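Local coordinates for protein 3-chlorocatechol 1,2-dioxygenase (PDB 2BOY) that probably cleaves the ring of catechols such as 3-chlorocatechol between the two hydroxyl-bearing carbons, using a non-haem ferric iron, at residues Ser66-Gln75 / Glu202-Phe210. Numbering follows the deposited sequence.
Sequences SNRGSQSSIQ and ESLTTQLYF
Segment 66-75, an irregular loop, passes across strand 204-210, closest at Ser73 and Thr206 (CA to CA 4.2 Å), where Ser73 N gives a nearly straight 2.9 Å hydrogen bond to Thr205 O. Thr206 OG1, placed anti to its own backbone N (chi1 -167°), reaches Gln71 O at 2.9 Å, and one water joins Ile74 O to Thr206 O. Gln207 sends an extended side chain back to the loop: NE2 gives Ile74 O a straight 3.1 Å bond from above the carbonyl plane, while passing Ile74 CG1 at 3.3 Å. Its OE1 is held by Arg188, fixing the amide's rotation. Replacing Gln207 by alanine removes both bonds and is likely to leave Ile74 O without this donor, Arg188 without its amide oxygen, and a gap beside His191 and His193, two ligands of the ferric iron. Leu204 rests its CD1 on Ser72 CB and its CD2 against Ser70 OG, a hydroxyl hydrogen-bonded to Thr250 N. At the solvent-facing end, Glu202 lays its carboxylate over the Arg68 guanidinium, planes 25° apart, with OE2 3.5 Å from Arg68 NE: a salt bridge of charges alone, since OE2 lies over the face and no N-H points at it. Arg68 NH1 turns instead to Lys253 O and the Val254 carboxylate. Two waters link Glu202 OE1 to Ser66 O and Arg68 N. Ile74 and Gln207 line the benzhydroxamic acid pocket. These bonds tie the loop after helix 56-64 to the catalytic beta domain, where strand 204-210 runs between antiparallel strand 187-197 and parallel strand 229-236.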
loop_
_atom_site.group_PDB
_atom_site.type_symbol
_atom_site.label_atom_id
_atom_site.label_comp_id
_atom_site.label_asym_id
_atom_site.label_seq_id
_atom_site.Cartn_x
_atom_site.Cartn_y
_atom_site.Cartn_z
ATOM N N SER A 66 1.282 -3.414 -26.930
ATOM C CA SER A 66 1.851 -4.543 -27.662
ATOM C C SER A 66 0.832 -5.555 -28.196
ATOM O O SER A 66 1.228 -6.636 -28.603
ATOM C CB SER A 66 2.829 -5.322 -26.762
ATOM O OG SER A 66 3.972 -4.540 -26.470
ATOM N N ASN A 67 -0.463 -5.243 -28.121
ATOM C CA ASN A 67 -1.523 -6.178 -28.566
ATOM C C ASN A 67 -1.333 -6.558 -30.035
ATOM O O ASN A 67 -1.055 -5.673 -30.849
ATOM C CB ASN A 67 -2.906 -5.509 -28.448
ATOM C CG ASN A 67 -3.457 -5.554 -27.016
ATOM O OD1 ASN A 67 -2.824 -6.127 -26.112
ATOM N ND2 ASN A 67 -4.598 -4.911 -26.798
ATOM N N ARG A 68 -1.522 -7.837 -30.360
ATOM C CA ARG A 68 -1.542 -8.261 -31.776
ATOM C C ARG A 68 -2.951 -8.570 -32.232
ATOM O O ARG A 68 -3.176 -8.948 -33.399
ATOM C CB ARG A 68 -0.686 -9.494 -31.955
ATOM C CG ARG A 68 0.774 -9.262 -31.573
ATOM C CD ARG A 68 1.652 -10.425 -31.884
ATOM N NE ARG A 68 2.999 -10.204 -31.363
ATOM C CZ ARG A 68 3.999 -11.073 -31.470
ATOM N NH1 ARG A 68 3.825 -12.233 -32.091
ATOM N NH2 ARG A 68 5.182 -10.781 -30.948
ATOM N N GLY A 69 -3.911 -8.413 -31.326
ATOM C CA GLY A 69 -5.284 -8.688 -31.682
ATOM C C GLY A 69 -6.225 -7.574 -31.296
ATOM O O GLY A 69 -5.832 -6.411 -31.243
ATOM N N SER A 70 -7.473 -7.934 -31.012
ATOM C CA SER A 70 -8.484 -6.908 -30.726
ATOM C C SER A 70 -8.344 -6.329 -29.300
ATOM O O SER A 70 -7.476 -6.770 -28.524
ATOM C CB SER A 70 -9.889 -7.461 -31.010
ATOM O OG SER A 70 -10.210 -8.570 -30.175
ATOM N N GLN A 71 -9.183 -5.339 -28.969
ATOM C CA GLN A 71 -8.989 -4.555 -27.770
ATOM C C GLN A 71 -9.057 -5.393 -26.491
ATOM O O GLN A 71 -9.893 -6.277 -26.375
ATOM C CB GLN A 71 -9.999 -3.408 -27.706
ATOM C CG GLN A 71 -9.744 -2.414 -26.522
ATOM C CD GLN A 71 -8.349 -1.749 -26.532
ATOM O OE1 GLN A 71 -7.355 -2.344 -26.119
ATOM N NE2 GLN A 71 -8.300 -0.479 -26.981
ATOM N N SER A 72 -8.183 -5.088 -25.537
ATOM C CA SER A 72 -8.043 -5.893 -24.313
ATOM C C SER A 72 -8.505 -5.049 -23.140
ATOM O O SER A 72 -8.675 -3.839 -23.298
ATOM C CB SER A 72 -6.567 -6.264 -24.087
ATOM O OG SER A 72 -5.792 -5.081 -24.166
ATOM N N SER A 73 -8.639 -5.670 -21.956
ATOM C CA SER A 73 -8.941 -4.906 -20.741
ATOM C C SER A 73 -8.417 -5.587 -19.484
ATOM O O SER A 73 -7.814 -6.670 -19.573
ATOM C CB SER A 73 -10.438 -4.618 -20.623
ATOM O OG SER A 73 -10.639 -3.617 -19.616
ATOM N N ILE A 74 -8.629 -4.974 -18.314
ATOM C CA ILE A 74 -8.148 -5.596 -17.073
ATOM C C ILE A 74 -8.824 -6.932 -16.855
ATOM O O ILE A 74 -9.955 -7.151 -17.315
ATOM C CB ILE A 74 -8.320 -4.698 -15.824
ATOM C CG1 ILE A 74 -9.820 -4.515 -15.482
ATOM C CG2 ILE A 74 -7.643 -3.295 -16.019
ATOM C CD1 ILE A 74 -10.040 -3.790 -14.152
ATOM N N GLN A 75 -8.155 -7.817 -16.124
ATOM C CA GLN A 75 -8.798 -9.053 -15.681
ATOM C C GLN A 75 -9.713 -8.806 -14.456
ATOM O O GLN A 75 -10.779 -9.422 -14.316
ATOM C CB GLN A 75 -7.725 -10.069 -15.269
ATOM C CG GLN A 75 -8.337 -11.439 -14.896
ATOM C CD GLN A 75 -7.318 -12.496 -14.613
ATOM O OE1 GLN A 75 -7.324 -13.095 -13.524
ATOM N NE2 GLN A 75 -6.421 -12.733 -15.558
ATOM N N GLU A 202 -1.467 -15.377 -29.238
ATOM C CA GLU A 202 -1.382 -14.652 -27.989
ATOM C C GLU A 202 -2.804 -14.567 -27.405
ATOM O O GLU A 202 -3.758 -14.278 -28.150
ATOM C CB GLU A 202 -0.851 -13.259 -28.246
ATOM C CG GLU A 202 0.603 -13.296 -28.691
ATOM C CD GLU A 202 1.312 -11.972 -28.541
ATOM O OE1 GLU A 202 0.653 -10.901 -28.628
ATOM O OE2 GLU A 202 2.551 -12.028 -28.357
ATOM N N SER A 203 -2.910 -14.820 -26.109
ATOM C CA SER A 203 -4.219 -14.885 -25.441
ATOM C C SER A 203 -4.769 -13.491 -25.333
ATOM O O SER A 203 -3.992 -12.553 -25.328
ATOM C CB SER A 203 -4.005 -15.445 -24.053
ATOM O OG SER A 203 -3.708 -16.814 -24.206
ATOM N N LEU A 204 -6.094 -13.350 -25.206
ATOM C CA LEU A 204 -6.658 -12.044 -25.072
ATOM C C LEU A 204 -7.494 -12.063 -23.792
ATOM O O LEU A 204 -8.330 -12.928 -23.634
ATOM C CB LEU A 204 -7.563 -11.727 -26.279
ATOM C CG LEU A 204 -8.519 -10.531 -26.169
ATOM C CD1 LEU A 204 -7.751 -9.244 -25.896
ATOM C CD2 LEU A 204 -9.395 -10.413 -27.436
ATOM N N THR A 205 -7.226 -11.141 -22.890
ATOM C CA THR A 205 -8.132 -10.839 -21.766
ATOM C C THR A 205 -8.866 -9.559 -22.005
ATOM O O THR A 205 -8.256 -8.513 -22.235
ATOM C CB THR A 205 -7.310 -10.745 -20.487
ATOM O OG1 THR A 205 -6.765 -12.046 -20.207
ATOM C CG2 THR A 205 -8.257 -10.430 -19.230
ATOM N N THR A 206 -10.199 -9.584 -21.866
ATOM C CA THR A 206 -10.930 -8.375 -22.165
ATOM C C THR A 206 -12.293 -8.374 -21.444
ATOM O O THR A 206 -12.620 -9.318 -20.722
ATOM C CB THR A 206 -11.051 -8.207 -23.725
ATOM O OG1 THR A 206 -11.504 -6.886 -24.062
ATOM C CG2 THR A 206 -12.061 -9.184 -24.380
ATOM N N GLN A 207 -13.039 -7.302 -21.638
ATOM C CA GLN A 207 -14.366 -7.139 -21.011
ATOM C C GLN A 207 -15.242 -6.493 -22.043
ATOM O O GLN A 207 -14.763 -5.660 -22.814
ATOM C CB GLN A 207 -14.274 -6.149 -19.864
ATOM C CG GLN A 207 -13.497 -6.686 -18.674
ATOM C CD GLN A 207 -13.701 -5.881 -17.422
ATOM O OE1 GLN A 207 -14.791 -5.347 -17.175
ATOM N NE2 GLN A 207 -12.662 -5.813 -16.611
ATOM N N LEU A 208 -16.539 -6.793 -22.022
ATOM C CA LEU A 208 -17.441 -6.080 -22.942
ATOM C C LEU A 208 -18.541 -5.436 -22.106
ATOM O O LEU A 208 -19.023 -6.057 -21.188
ATOM C CB LEU A 208 -18.040 -7.058 -23.971
ATOM C CG LEU A 208 -16.959 -7.699 -24.872
ATOM C CD1 LEU A 208 -17.515 -8.833 -25.728
ATOM C CD2 LEU A 208 -16.273 -6.633 -25.749
ATOM N N TYR A 209 -18.883 -4.201 -22.425
ATOM C CA TYR A 209 -19.818 -3.364 -21.673
ATOM C C TYR A 209 -21.037 -3.100 -22.552
ATOM O O TYR A 209 -21.044 -3.472 -23.711
ATOM C CB TYR A 209 -19.146 -2.041 -21.365
ATOM C CG TYR A 209 -17.833 -2.191 -20.624
ATOM C CD1 TYR A 209 -16.626 -2.212 -21.313
ATOM C CD2 TYR A 209 -17.815 -2.301 -19.226
ATOM C CE1 TYR A 209 -15.425 -2.369 -20.636
ATOM C CE2 TYR A 209 -16.613 -2.462 -18.537
ATOM C CZ TYR A 209 -15.431 -2.489 -19.252
ATOM O OH TYR A 209 -14.235 -2.621 -18.584
ATOM N N PHE A 210 -22.079 -2.487 -22.004
ATOM C CA PHE A 210 -23.357 -2.285 -22.736
ATOM C C PHE A 210 -23.533 -0.784 -22.950
ATOM O O PHE A 210 -23.514 -0.028 -21.976
ATOM C CB PHE A 210 -24.479 -2.905 -21.931
ATOM C CG PHE A 210 -24.299 -4.371 -21.719
ATOM C CD1 PHE A 210 -23.693 -4.861 -20.570
ATOM C CD2 PHE A 210 -24.649 -5.271 -22.724
ATOM C CE1 PHE A 210 -23.483 -6.202 -20.417
ATOM C CE2 PHE A 210 -24.440 -6.624 -22.564
ATOM C CZ PHE A 210 -23.856 -7.089 -21.407
HETATM O O HOH W 1 1.246 -8.800 -27.102
HETATM O O HOH W 2 -1.642 -9.925 -28.696
HETATM O O HOH W 3 -11.532 -9.504 -17.927
HETATM O O HOH W 4 -5.500 -12.360 -17.917
#